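Local coordinates for protein arylamine n-acetyltransferase NAT (Mycobacterium tuberculosis, PDB 4BGF) that transfers an acetyl group from acetyl-coenzyme A to the nitrogen of arylamines, probably by way of an acetylated active-site cysteine, at residues 153-158 with 164-169; 77-82 with 88-93; 30-35 with 71-76. All coordinates share one frame; numbering follows the deposited sequence.

Contact 1: residues 153-158 with 164-169; sequences PYRLED and VLQAMV
Arg155 and Gln166 face each other as an antiparallel hydrogen-bonded pair, and the register runs from Tyr154 opposite Ala167 to Glu157 opposite Val164, with the two short strand axes 4.6 Å apart at closest and their directions 149° apart. Gln166 N reaches Arg155 O at 2.7 Å, and beyond Tyr154 the ladder ends with Met168 N donating to Pro153 O.

The side chains of Arg155 and Gln166 also lie side by side, pointing the same way, on the sheet face that carries Glu157 and Val164. The amide oxygen Gln166 OE1 takes two hydrogens from one guanidinium edge, from Arg155 NH2 at 2.8 Å and from Arg155 NE at 3.0 Å, and the two flat groups are nearly coplanar, 26° apart. A bend at chi3 of Arg155 (82°) turns that edge to the amide. Over the guanidinium face lies Glu157 OE2, 3.1 Å from Arg155 NE, a pairing of charges without an N-H aimed at the oxygen. Arg155 also makes a cation-pi contact with Trp173, and Gln166 NE2 bonds to Thr175 OG1, so the amide bridges three strands.

On the face with Tyr154, Leu156, Leu165 and Ala167 the contact is apolar. Ala167 CB lies over one face of the Tyr154 ring, offset toward its rim, in a CH-pi contact 3.6 Å from the ring centroid, while Leu165 CD2 meets the edge of that ring 4.0 Å from Tyr154 CD2. Gln133 O holds Tyr154 OH.

This is a two-stranded beta hairpin, strands 154-159 and 162-168, in the antiparallel sheet of the arylamine N-acetyltransferase fold, with 154-159 its outermost strand at that margin.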
ATOM      1  N   PRO A 153       9.471 -13.769  -5.122  1.00 38.00           N
ATOM      2  CA  PRO A 153      10.705 -13.065  -4.754  1.00 33.81           C
ATOM      3  C   PRO A 153      10.858 -11.725  -5.477  1.00 39.65           C
ATOM      4  O   PRO A 153      10.391 -11.535  -6.612  1.00 32.41           O
ATOM      5  CB  PRO A 153      11.805 -14.025  -5.231  1.00 39.05           C
ATOM      6  CG  PRO A 153      11.130 -15.305  -5.462  1.00 40.83           C
ATOM      7  CD  PRO A 153       9.788 -14.940  -5.943  1.00 36.62           C
ATOM      8  N   TYR A 154      11.530 -10.800  -4.799  1.00 37.01           N
ATOM      9  CA  TYR A 154      11.737  -9.453  -5.294  1.00 34.04           C
ATOM     10  C   TYR A 154      13.214  -9.181  -5.471  1.00 33.43           C
ATOM     11  O   TYR A 154      14.070  -9.925  -4.994  1.00 33.10           O
ATOM     12  CB  TYR A 154      11.119  -8.418  -4.339  1.00 27.66           C
ATOM     13  CG  TYR A 154       9.616  -8.275  -4.482  1.00 26.21           C
ATOM     14  CD1 TYR A 154       8.791  -9.367  -4.323  1.00 26.79           C
ATOM     15  CD2 TYR A 154       9.029  -7.052  -4.772  1.00 24.50           C
ATOM     16  CE1 TYR A 154       7.442  -9.259  -4.443  1.00 28.40           C
ATOM     17  CE2 TYR A 154       7.672  -6.936  -4.901  1.00 23.44           C
ATOM     18  CZ  TYR A 154       6.887  -8.042  -4.733  1.00 24.05           C
ATOM     19  OH  TYR A 154       5.538  -7.965  -4.853  1.00 23.24           O
ATOM     20  N   ARG A 155      13.482  -8.107  -6.185  1.00 30.86           N
ATOM     21  CA  ARG A 155      14.830  -7.722  -6.500  1.00 40.72           C
ATOM     22  C   ARG A 155      14.900  -6.198  -6.722  1.00 41.54           C
ATOM     23  O   ARG A 155      13.940  -5.599  -7.205  1.00 35.91           O
ATOM     24  CB  ARG A 155      15.262  -8.488  -7.747  1.00 43.19           C
ATOM     25  CG  ARG A 155      16.571  -8.085  -8.324  1.00 36.47           C
ATOM     26  CD  ARG A 155      16.964  -8.966  -9.484  1.00 40.87           C
ATOM     27  NE  ARG A 155      16.322  -8.569 -10.736  0.93 42.98           N
ATOM     28  CZ  ARG A 155      16.566  -9.118 -11.926  0.93 41.64           C
ATOM     29  NH1 ARG A 155      17.430 -10.103 -12.057  1.00 44.40           N
ATOM     30  NH2 ARG A 155      15.941  -8.678 -12.993  1.00 46.82           N
ATOM     31  N   LEU A 156      16.030  -5.593  -6.337  1.00 43.57           N
ATOM     32  CA  LEU A 156      16.356  -4.192  -6.630  1.00 37.16           C
ATOM     33  C   LEU A 156      17.472  -4.169  -7.654  1.00 38.20           C
ATOM     34  O   LEU A 156      18.373  -4.994  -7.592  1.00 36.74           O
ATOM     35  CB  LEU A 156      16.856  -3.483  -5.381  1.00 36.25           C
ATOM     36  CG  LEU A 156      15.808  -3.102  -4.338  1.00 31.75           C
ATOM     37  CD1 LEU A 156      16.315  -3.322  -2.936  1.00 34.11           C
ATOM     38  CD2 LEU A 156      15.387  -1.691  -4.510  1.00 25.83           C
ATOM     39  N   GLU A 157      17.424  -3.229  -8.585  1.00 36.85           N
ATOM     40  CA  GLU A 157      18.460  -3.112  -9.602  1.00 35.19           C
ATOM     41  C   GLU A 157      18.858  -1.659  -9.655  1.00 34.63           C
ATOM     42  O   GLU A 157      18.100  -0.788  -9.257  1.00 34.59           O
ATOM     43  CB  GLU A 157      17.985  -3.634 -10.964  1.00 36.44           C
ATOM     44  CG  GLU A 157      17.679  -5.170 -10.989  1.00 58.15           C
ATOM     45  CD  GLU A 157      18.900  -6.083 -11.126  1.00 59.78           C
ATOM     46  OE1 GLU A 157      19.940  -5.777 -10.522  1.00 61.65           O
ATOM     47  OE2 GLU A 157      18.814  -7.132 -11.813  1.00 62.24           O
ATOM     48  N   ASP A 158      20.090  -1.400 -10.061  1.00 47.73           N
ATOM     49  CA  ASP A 158      20.589  -0.036 -10.159  1.00 49.18           C
ATOM     50  C   ASP A 158      20.025   0.610 -11.408  1.00 52.93           C
ATOM     51  O   ASP A 158      19.745  -0.062 -12.402  1.00 57.22           O
ATOM     52  CB  ASP A 158      22.123  -0.025 -10.232  1.00 51.50           C
ATOM     53  CG  ASP A 158      22.781   0.621  -9.019  1.00 49.82           C
ATOM     54  OD1 ASP A 158      22.162   0.722  -7.950  1.00 44.88           O
ATOM     55  OD2 ASP A 158      23.958   1.014  -9.138  0.77 55.41           O
ATOM     56  N   VAL A 164      15.553   0.394  -8.884  1.00 33.72           N
ATOM     57  CA  VAL A 164      14.196   0.014  -9.273  1.00 33.36           C
ATOM     58  C   VAL A 164      13.833  -1.233  -8.523  1.00 26.50           C
ATOM     59  O   VAL A 164      14.656  -2.133  -8.350  1.00 29.23           O
ATOM     60  CB  VAL A 164      13.993  -0.209 -10.822  1.00 28.77           C
ATOM     61  CG1 VAL A 164      14.134   1.074 -11.577  1.00 28.96           C
ATOM     62  CG2 VAL A 164      14.947  -1.192 -11.365  1.00 31.44           C
ATOM     63  N   LEU A 165      12.585  -1.277  -8.086  1.00 24.80           N
ATOM     64  CA  LEU A 165      12.056  -2.442  -7.413  1.00 26.29           C
ATOM     65  C   LEU A 165      11.334  -3.360  -8.397  1.00 25.43           C
ATOM     66  O   LEU A 165      10.399  -2.929  -9.047  1.00 24.78           O
ATOM     67  CB  LEU A 165      11.102  -2.040  -6.285  1.00 22.56           C
ATOM     68  CG  LEU A 165      10.685  -3.294  -5.518  1.00 25.80           C
ATOM     69  CD1 LEU A 165      11.686  -3.590  -4.435  1.00 36.71           C
ATOM     70  CD2 LEU A 165       9.362  -3.116  -4.946  1.00 23.64           C
ATOM     71  N   GLN A 166      11.762  -4.627  -8.431  1.00 27.02           N
ATOM     72  CA  GLN A 166      11.210  -5.677  -9.298  1.00 28.28           C
ATOM     73  C   GLN A 166      10.574  -6.820  -8.527  1.00 28.17           C
ATOM     74  O   GLN A 166      11.056  -7.191  -7.473  1.00 44.37           O
ATOM     75  CB  GLN A 166      12.299  -6.230 -10.225  1.00 30.90           C
ATOM     76  CG  GLN A 166      12.667  -5.231 -11.309  1.00 31.45           C
ATOM     77  CD  GLN A 166      13.700  -5.699 -12.288  0.82 34.28           C
ATOM     78  OE1 GLN A 166      14.586  -6.473 -11.951  1.00 42.85           O
ATOM     79  NE2 GLN A 166      13.609  -5.201 -13.516  0.09 35.25           N
ATOM     80  N   ALA A 167       9.472  -7.342  -9.062  1.00 28.23           N
ATOM     81  CA  ALA A 167       8.829  -8.571  -8.575  1.00 28.68           C
ATOM     82  C   ALA A 167       8.820  -9.665  -9.642  1.00 36.25           C
ATOM     83  O   ALA A 167       8.608  -9.382 -10.823  1.00 33.92           O
ATOM     84  CB  ALA A 167       7.427  -8.297  -8.156  1.00 26.93           C
ATOM     85  N   MET A 168       9.038 -10.908  -9.211  1.00 37.44           N
ATOM     86  CA  MET A 168       8.992 -12.065 -10.089  1.00 42.40           C
ATOM     87  C   MET A 168       7.544 -12.504 -10.205  1.00 45.54           C
ATOM     88  O   MET A 168       7.035 -13.172  -9.327  1.00 48.57           O
ATOM     89  CB  MET A 168       9.842 -13.179  -9.489  1.00 45.16           C
ATOM     90  CG  MET A 168       9.795 -14.508 -10.211  1.00 50.20           C
ATOM     91  SD  MET A 168      10.066 -14.359 -11.974  1.00 54.19           S
ATOM     92  CE  MET A 168      11.780 -13.894 -12.096  1.00 47.41           C
ATOM     93  N   VAL A 169       6.875 -12.090 -11.275  1.00 46.44           N
ATOM     94  CA  VAL A 169       5.470 -12.413 -11.506  1.00 44.01           C
ATOM     95  C   VAL A 169       5.348 -13.135 -12.838  1.00 48.57           C
ATOM     96  O   VAL A 169       5.513 -12.524 -13.890  1.00 45.51           O
ATOM     97  CB  VAL A 169       4.585 -11.135 -11.584  1.00 39.82           C
ATOM     98  CG1 VAL A 169       3.112 -11.501 -11.585  1.00 39.40           C
ATOM     99  CG2 VAL A 169       4.874 -10.191 -10.440  1.00 35.01           C
TER

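Contact 2: residues 77-82 with 88-93; sequences MGYVLA and VRRFAA
Gly78 presents a bare backbone to strand 87-95, and two side chains settle against it. Arg90 NH2 comes to 3.5 Å from Gly78 CA, and Val88 CG2 rests against the carbonyl, 3.5 Å from Gly78 O. With no side chain at Gly78, the guanidinium can lie close to the main chain.

Tyr79 comes next. Its CB leaves the helix away from the strand, yet the ring turns back so that one face receives Arg90. The terminal NH2 stands over the middle of the ring, 3.7 Å from Tyr79 CE1, and Arg90 CZ is 4.8 Å from the centroid of the Tyr79 ring, a cation-pi contact. The guanidinium does not stack flat on the phenol: the two planes are 58° apart, and it is the nitrogen end that dips toward the ring. Arg90 gets there by running straight from CG to NE and turning at the last torsion (chi4 -75°). Its NH1 and NH2 donate to Asn74 O and Gly75 O, one turn earlier in the helix, while Tyr79 OH is bonded to Leu52 O.

In the arylamine N-acetyltransferase fold seen here, helix 70-83 is followed by a short turn into strand 87-95, which runs back nearly antiparallel, 163° between helix 77-82 and strand 88-93, with axes 8.9 Å apart at their closest. Strand and helix meet through Val88 and the long arm of Arg90.

Leu81 touches the strand with its beta carbon, Leu81 CB lying 3.8 Å from Val88 CG2, and the Leu81 side chain also packs on Val115 and Tyr86. At Ala82 the same methyl serves again: Val88 CG2 is 4.1 Å from Ala82 CB, wedged between the last two residues of the segment and Gly78 O.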
ATOM      1  N   MET A  77       2.341   2.992   8.835  1.00 17.76           N
ATOM      2  CA  MET A  77       3.417   2.092   9.148  1.00 17.43           C
ATOM      3  C   MET A  77       4.664   2.859   9.671  1.00 17.87           C
ATOM      4  O   MET A  77       5.228   2.490  10.701  1.00 31.61           O
ATOM      5  CB  MET A  77       3.739   1.265   7.911  1.00 16.86           C
ATOM      6  CG  MET A  77       4.851   0.265   8.102  1.00 17.74           C
ATOM      7  SD  MET A  77       4.663  -0.871   9.539  1.00 33.10           S
ATOM      8  CE  MET A  77       3.334  -2.012   9.077  1.00 27.99           C
ATOM      9  N   GLY A  78       5.069   3.924   8.976  1.00 17.86           N
ATOM     10  CA  GLY A  78       6.181   4.767   9.395  1.00 20.58           C
ATOM     11  C   GLY A  78       6.110   5.313  10.824  1.00 23.44           C
ATOM     12  O   GLY A  78       7.087   5.311  11.548  1.00 22.59           O
ATOM     13  N   TYR A  79       4.955   5.804  11.226  1.00 27.34           N
ATOM     14  CA  TYR A  79       4.749   6.216  12.601  1.00 26.20           C
ATOM     15  C   TYR A  79       4.793   5.060  13.584  1.00 29.21           C
ATOM     16  O   TYR A  79       5.271   5.229  14.697  1.00 33.22           O
ATOM     17  CB  TYR A  79       3.404   6.903  12.728  1.00 23.62           C
ATOM     18  CG  TYR A  79       3.345   8.192  11.975  1.00 21.84           C
ATOM     19  CD1 TYR A  79       4.390   9.097  12.023  1.00 23.60           C
ATOM     20  CD2 TYR A  79       2.255   8.499  11.203  1.00 25.45           C
ATOM     21  CE1 TYR A  79       4.337  10.271  11.324  1.00 22.66           C
ATOM     22  CE2 TYR A  79       2.196   9.668  10.491  1.00 23.21           C
ATOM     23  CZ  TYR A  79       3.235  10.541  10.557  1.00 24.07           C
ATOM     24  OH  TYR A  79       3.158  11.712   9.855  1.00 24.28           O
ATOM     25  N   VAL A  80       4.267   3.901  13.198  1.00 26.86           N
ATOM     26  CA  VAL A  80       4.347   2.729  14.053  1.00 25.29           C
ATOM     27  C   VAL A  80       5.792   2.266  14.289  1.00 23.33           C
ATOM     28  O   VAL A  80       6.164   1.998  15.420  1.00 25.04           O
ATOM     29  CB  VAL A  80       3.482   1.560  13.534  1.00 22.16           C
ATOM     30  CG1 VAL A  80       3.758   0.298  14.318  1.00 23.74           C
ATOM     31  CG2 VAL A  80       2.053   1.933  13.660  1.00 22.07           C
ATOM     32  N   LEU A  81       6.597   2.176  13.236  1.00 30.18           N
ATOM     33  CA  LEU A  81       7.984   1.736  13.366  1.00 31.53           C
ATOM     34  C   LEU A  81       8.856   2.711  14.132  1.00 29.87           C
ATOM     35  O   LEU A  81       9.758   2.306  14.841  1.00 30.00           O
ATOM     36  CB  LEU A  81       8.598   1.472  12.004  1.00 22.16           C
ATOM     37  CG  LEU A  81       7.858   0.438  11.175  1.00 21.44           C
ATOM     38  CD1 LEU A  81       8.584   0.263   9.897  1.00 26.67           C
ATOM     39  CD2 LEU A  81       7.773  -0.872  11.908  1.00 22.91           C
ATOM     40  N   ALA A  82       8.579   3.993  13.993  1.00 28.64           N
ATOM     41  CA  ALA A  82       9.305   4.998  14.737  1.00 24.60           C
ATOM     42  C   ALA A  82       8.976   4.902  16.218  1.00 26.47           C
ATOM     43  O   ALA A  82       9.860   4.927  17.037  1.00 35.13           O
ATOM     44  CB  ALA A  82       8.977   6.337  14.208  1.00 23.57           C
ATOM     45  N   VAL A  88      13.165   5.552  10.669  1.00 28.93           N
ATOM     46  CA  VAL A  88      12.357   5.598   9.454  1.00 21.05           C
ATOM     47  C   VAL A  88      12.658   6.818   8.579  1.00 22.69           C
ATOM     48  O   VAL A  88      12.461   7.940   8.996  1.00 24.23           O
ATOM     49  CB  VAL A  88      10.832   5.620   9.801  1.00 27.78           C
ATOM     50  CG1 VAL A  88       9.953   5.493   8.527  1.00 24.88           C
ATOM     51  CG2 VAL A  88      10.468   4.555  10.827  1.00 21.06           C
ATOM     52  N   ARG A  89      13.112   6.570   7.354  1.00 26.38           N
ATOM     53  CA  ARG A  89      13.304   7.599   6.340  1.00 25.45           C
ATOM     54  C   ARG A  89      12.266   7.396   5.239  1.00 24.80           C
ATOM     55  O   ARG A  89      12.188   6.331   4.660  1.00 22.00           O
ATOM     56  CB  ARG A  89      14.707   7.473   5.759  1.00 30.47           C
ATOM     57  CG  ARG A  89      15.831   7.763   6.761  1.00 33.03           C
ATOM     58  CD  ARG A  89      17.163   7.958   6.101  1.00 40.16           C
ATOM     59  NE  ARG A  89      17.761   6.723   5.599  1.00 49.44           N
ATOM     60  CZ  ARG A  89      18.511   5.893   6.322  1.00 58.70           C
ATOM     61  NH1 ARG A  89      18.758   6.134   7.605  1.00 59.06           N
ATOM     62  NH2 ARG A  89      19.019   4.801   5.759  1.00 64.67           N
ATOM     63  N   ARG A  90      11.464   8.405   4.939  1.00 26.82           N
ATOM     64  CA  ARG A  90      10.448   8.242   3.906  1.00 22.07           C
ATOM     65  C   ARG A  90      10.963   8.626   2.508  1.00 21.91           C
ATOM     66  O   ARG A  90      11.543   9.701   2.334  1.00 16.91           O
ATOM     67  CB  ARG A  90       9.247   9.084   4.277  1.00 23.29           C
ATOM     68  CG  ARG A  90       8.588   8.609   5.517  1.00 21.13           C
ATOM     69  CD  ARG A  90       7.693   9.657   6.089  1.00 21.57           C
ATOM     70  NE  ARG A  90       7.043   9.233   7.326  1.00 22.71           N
ATOM     71  CZ  ARG A  90       6.029   8.379   7.404  1.00 17.66           C
ATOM     72  NH1 ARG A  90       5.539   7.796   6.330  1.00 20.67           N
ATOM     73  NH2 ARG A  90       5.511   8.100   8.569  1.00 16.48           N
ATOM     74  N   PHE A  91      10.699   7.756   1.517  1.00 19.78           N
ATOM     75  CA  PHE A  91      11.166   7.921   0.131  1.00 16.45           C
ATOM     76  C   PHE A  91      10.014   8.192  -0.823  1.00 19.62           C
ATOM     77  O   PHE A  91       8.882   7.785  -0.555  1.00 19.28           O
ATOM     78  CB  PHE A  91      11.872   6.644  -0.363  1.00 17.17           C
ATOM     79  CG  PHE A  91      13.089   6.262   0.442  1.00 20.81           C
ATOM     80  CD1 PHE A  91      13.926   7.240   0.992  1.00 21.33           C
ATOM     81  CD2 PHE A  91      13.391   4.932   0.664  1.00 24.29           C
ATOM     82  CE1 PHE A  91      15.041   6.892   1.730  1.00 20.12           C
ATOM     83  CE2 PHE A  91      14.501   4.568   1.409  1.00 20.03           C
ATOM     84  CZ  PHE A  91      15.320   5.553   1.948  1.00 20.68           C
ATOM     85  N   ALA A  92      10.305   8.881  -1.931  1.00 24.27           N
ATOM     86  CA  ALA A  92       9.335   9.112  -3.005  1.00 20.77           C
ATOM     87  C   ALA A  92       9.620   8.181  -4.180  1.00 21.30           C
ATOM     88  O   ALA A  92      10.759   7.793  -4.384  1.00 22.76           O
ATOM     89  CB  ALA A  92       9.401  10.529  -3.459  1.00 20.34           C
ATOM     90  N   ALA A  93       8.601   7.821  -4.948  1.00 23.85           N
ATOM     91  CA  ALA A  93       8.796   6.929  -6.092  1.00 22.88           C
ATOM     92  C   ALA A  93       7.836   7.184  -7.270  1.00 16.96           C
ATOM     93  O   ALA A  93       6.723   7.660  -7.082  1.00 18.78           O
ATOM     94  CB  ALA A  93       8.670   5.503  -5.612  1.00 24.68           C
TER

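Contact 3: residues 30-35 with 71-76; sequences TVHSRT and FEHNGL
His32 and His73 meet nitrogen to nitrogen, His32 NE2 lying 3.1 Å from His73 ND1 in a hydrogen bond with an angle of 155°. Each nitrogen approaches the other imidazole at its rim and near its plane. The rings are therefore not stacked: their centroids are 5.3 Å apart, the planes are turned by 61°, and neither lies over the other's face. Across these two segments nothing else touches; the facing CA atoms, His32 CA and His73 CA, are 9.1 Å apart, and the imidazoles span the gap.

The CB bond of His32 points toward the other segment, and CG, anti to the backbone nitrogen (chi1 178°), carries the ring on in that direction. The CB bond of His73 points neither at helix 22-35 nor away from it; with CG anti to the carbonyl carbon, the ring is brought closer to that helix. Both histidines are buried, and each uses its second nitrogen as well. His32 ND1 bonds to Tyr8 OH, and His73 NE2 donates to Pro37 O just past the end of the first helix, so Tyr8, the two imidazoles and Pro37 form one hydrogen-bonded chain through the interior. A polar partner at both nitrogens fixes the rotation of each ring.

Behind the rings, the final turn carrying His32 is closed by Thr35, whose OG1 donates to Val31 O at 3.2 Å while Thr35 N reaches His32 O at 3.1 Å. Beside His73, Asn74 ND2 donates to Asp127 OD1 and Asn74 OD1 accepts from Val128 N, which links this turn to the aspartate of a probable Cys-His-Asp triad.

The pair thus ties the C-terminal turn of helix 22-35 to the N-terminal part of helix 70-83, whose Leu76 packs on helix 54-63 and whose Phe71 packs on helix 186-198.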
ATOM      1  N   THR A  30       3.262  -8.474   7.462  1.00 32.44           N
ATOM      2  CA  THR A  30       2.321  -9.532   7.079  1.00 31.28           C
ATOM      3  C   THR A  30       0.905  -9.286   7.595  1.00 26.08           C
ATOM      4  O   THR A  30      -0.038  -9.331   6.845  1.00 24.55           O
ATOM      5  CB  THR A  30       2.759 -10.873   7.648  1.00 38.37           C
ATOM      6  OG1 THR A  30       2.867 -10.732   9.061  1.00 49.15           O
ATOM      7  CG2 THR A  30       4.109 -11.308   7.110  1.00 37.03           C
ATOM      8  N   VAL A  31       0.770  -9.037   8.894  1.00 28.12           N
ATOM      9  CA  VAL A  31      -0.528  -8.799   9.512  1.00 25.48           C
ATOM     10  C   VAL A  31      -1.194  -7.461   9.117  1.00 31.37           C
ATOM     11  O   VAL A  31      -2.410  -7.362   9.067  1.00 34.33           O
ATOM     12  CB  VAL A  31      -0.381  -8.879  11.035  1.00 42.87           C
ATOM     13  CG1 VAL A  31      -1.710  -8.827  11.697  1.00 46.36           C
ATOM     14  CG2 VAL A  31       0.264 -10.176  11.430  1.00 43.97           C
ATOM     15  N   HIS A  32      -0.388  -6.432   8.873  1.00 30.32           N
ATOM     16  CA  HIS A  32      -0.852  -5.147   8.372  1.00 26.07           C
ATOM     17  C   HIS A  32      -1.478  -5.360   7.020  1.00 26.52           C
ATOM     18  O   HIS A  32      -2.623  -5.004   6.798  1.00 27.88           O
ATOM     19  CB  HIS A  32       0.341  -4.177   8.255  1.00 28.41           C
ATOM     20  CG  HIS A  32      -0.006  -2.821   7.705  1.00 29.01           C
ATOM     21  ND1 HIS A  32      -0.040  -1.689   8.492  1.00 26.05           N
ATOM     22  CD2 HIS A  32      -0.305  -2.409   6.445  1.00 26.32           C
ATOM     23  CE1 HIS A  32      -0.365  -0.649   7.749  1.00 23.18           C
ATOM     24  NE2 HIS A  32      -0.532  -1.060   6.505  1.00 21.71           N
ATOM     25  N   SER A  33      -0.694  -5.952   6.121  1.00 28.15           N
ATOM     26  CA  SER A  33      -1.102  -6.254   4.731  1.00 26.62           C
ATOM     27  C   SER A  33      -2.390  -7.047   4.644  1.00 20.63           C
ATOM     28  O   SER A  33      -3.179  -6.911   3.711  1.00 20.26           O
ATOM     29  CB  SER A  33      -0.014  -7.064   4.039  1.00 25.93           C
ATOM     30  OG  SER A  33       1.131  -6.281   3.848  1.00 30.59           O
ATOM     31  N   ARG A  34      -2.580  -7.868   5.662  1.00 21.99           N
ATOM     32  CA  ARG A  34      -3.625  -8.858   5.711  1.00 23.29           C
ATOM     33  C   ARG A  34      -4.944  -8.243   6.120  1.00 23.27           C
ATOM     34  O   ARG A  34      -5.982  -8.709   5.693  1.00 23.91           O
ATOM     35  CB  ARG A  34      -3.174  -9.974   6.664  1.00 25.01           C
ATOM     36  CG  ARG A  34      -4.083 -11.142   6.811  1.00 36.13           C
ATOM     37  CD  ARG A  34      -3.770 -11.874   8.112  1.00 40.96           C
ATOM     38  NE  ARG A  34      -2.481 -12.554   8.079  1.00 42.42           N
ATOM     39  CZ  ARG A  34      -1.836 -13.022   9.146  1.00 43.02           C
ATOM     40  NH1 ARG A  34      -2.323 -12.878  10.371  1.00 40.29           N
ATOM     41  NH2 ARG A  34      -0.682 -13.644   8.972  1.00 45.92           N
ATOM     42  N   THR A  35      -4.900  -7.153   6.873  1.00 22.66           N
ATOM     43  CA  THR A  35      -6.090  -6.622   7.507  1.00 30.30           C
ATOM     44  C   THR A  35      -6.475  -5.219   7.061  1.00 32.06           C
ATOM     45  O   THR A  35      -7.667  -4.945   6.937  1.00 34.73           O
ATOM     46  CB  THR A  35      -5.973  -6.630   9.033  1.00 32.28           C
ATOM     47  OG1 THR A  35      -5.037  -5.635   9.425  1.00 40.43           O
ATOM     48  CG2 THR A  35      -5.524  -8.001   9.559  1.00 31.15           C
ATOM     49  N   PHE A  71       0.215   6.835   0.859  1.00 18.15           N
ATOM     50  CA  PHE A  71       0.676   7.847   1.810  1.00 19.42           C
ATOM     51  C   PHE A  71       0.075   7.617   3.165  1.00 18.62           C
ATOM     52  O   PHE A  71       0.625   8.006   4.177  1.00 18.16           O
ATOM     53  CB  PHE A  71       0.292   9.251   1.338  1.00 23.48           C
ATOM     54  CG  PHE A  71       1.014   9.695   0.120  1.00 12.61           C
ATOM     55  CD1 PHE A  71       2.289  10.194   0.206  1.00 12.77           C
ATOM     56  CD2 PHE A  71       0.413   9.614  -1.108  1.00 12.62           C
ATOM     57  CE1 PHE A  71       2.961  10.625  -0.916  1.00 12.96           C
ATOM     58  CE2 PHE A  71       1.086  10.019  -2.225  1.00 16.37           C
ATOM     59  CZ  PHE A  71       2.380  10.538  -2.113  1.00 13.01           C
ATOM     60  N   GLU A  72      -1.087   6.986   3.152  1.00 18.40           N
ATOM     61  CA  GLU A  72      -1.798   6.637   4.357  1.00 21.64           C
ATOM     62  C   GLU A  72      -1.254   5.341   4.969  1.00 20.03           C
ATOM     63  O   GLU A  72      -1.103   5.228   6.191  1.00 20.89           O
ATOM     64  CB  GLU A  72      -3.295   6.516   4.042  1.00 22.64           C
ATOM     65  CG  GLU A  72      -3.898   7.792   3.428  1.00 15.78           C
ATOM     66  CD  GLU A  72      -5.352   7.633   2.981  1.00 14.47           C
ATOM     67  OE1 GLU A  72      -5.582   7.090   1.891  1.00 16.48           O
ATOM     68  OE2 GLU A  72      -6.262   8.036   3.729  1.00 20.68           O
ATOM     69  N   HIS A  73      -0.965   4.372   4.109  1.00 20.07           N
ATOM     70  CA  HIS A  73      -0.470   3.095   4.539  1.00 16.06           C
ATOM     71  C   HIS A  73       0.923   3.324   5.039  1.00 18.20           C
ATOM     72  O   HIS A  73       1.211   3.031   6.175  1.00 20.79           O
ATOM     73  CB  HIS A  73      -0.474   2.067   3.406  1.00 19.41           C
ATOM     74  CG  HIS A  73      -1.745   1.260   3.284  1.00 22.23           C
ATOM     75  ND1 HIS A  73      -2.076   0.241   4.152  1.00 24.78           N
ATOM     76  CD2 HIS A  73      -2.734   1.288   2.363  1.00 14.24           C
ATOM     77  CE1 HIS A  73      -3.222  -0.304   3.792  1.00 15.53           C
ATOM     78  NE2 HIS A  73      -3.642   0.303   2.700  1.00 15.58           N
ATOM     79  N   ASN A  74       1.782   3.873   4.190  1.00 20.62           N
ATOM     80  CA  ASN A  74       3.187   3.965   4.529  1.00 22.76           C
ATOM     81  C   ASN A  74       3.481   5.109   5.476  1.00 26.86           C
ATOM     82  O   ASN A  74       4.524   5.122   6.115  1.00 27.30           O
ATOM     83  CB  ASN A  74       4.051   4.058   3.280  1.00 21.26           C
ATOM     84  CG  ASN A  74       4.255   2.733   2.628  1.00 15.47           C
ATOM     85  OD1 ASN A  74       4.209   1.691   3.275  1.00 17.82           O
ATOM     86  ND2 ASN A  74       4.496   2.762   1.349  1.00 14.51           N
ATOM     87  N   GLY A  75       2.540   6.047   5.550  1.00 29.16           N
ATOM     88  CA  GLY A  75       2.414   7.006   6.645  1.00 20.01           C
ATOM     89  C   GLY A  75       2.176   6.314   7.981  1.00 22.20           C
ATOM     90  O   GLY A  75       2.922   6.543   8.932  1.00 27.02           O
ATOM     91  N   LEU A  76       1.169   5.448   8.055  1.00 22.34           N
ATOM     92  CA  LEU A  76       0.822   4.817   9.333  1.00 24.80           C
ATOM     93  C   LEU A  76       1.866   3.802   9.759  1.00 22.69           C
ATOM     94  O   LEU A  76       2.216   3.732  10.914  1.00 30.26           O
ATOM     95  CB  LEU A  76      -0.564   4.142   9.307  1.00 27.67           C
ATOM     96  CG  LEU A  76      -1.020   3.491  10.629  1.00 26.04           C
ATOM     97  CD1 LEU A  76      -1.157   4.510  11.787  1.00 20.75           C
ATOM     98  CD2 LEU A  76      -2.324   2.730  10.397  1.00 25.73           C
TER

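Contacts 2 and 3 share helix 70-83 and touch directly, their centres 11 Å apart. Arg90 of contact 2 joins them through its bonds to that helix, and Met77 CE packs 3.4 Å from His32 ND1. Contact 1 stands apart, its centre about 20 Å from each of the others; its nearest atoms are about 8 Å from contact 2, whose strand 87-95 belongs to the same sheet. The probable catalytic triad is Cys70, His110 and Asp127. Cys70 begins the helix of contacts 2 and 3, and His110 pairs with Ala93 on the strand of contact 2. His73 of contact 3 and Leu165 of contact 1 lie near the triad residues without touching them.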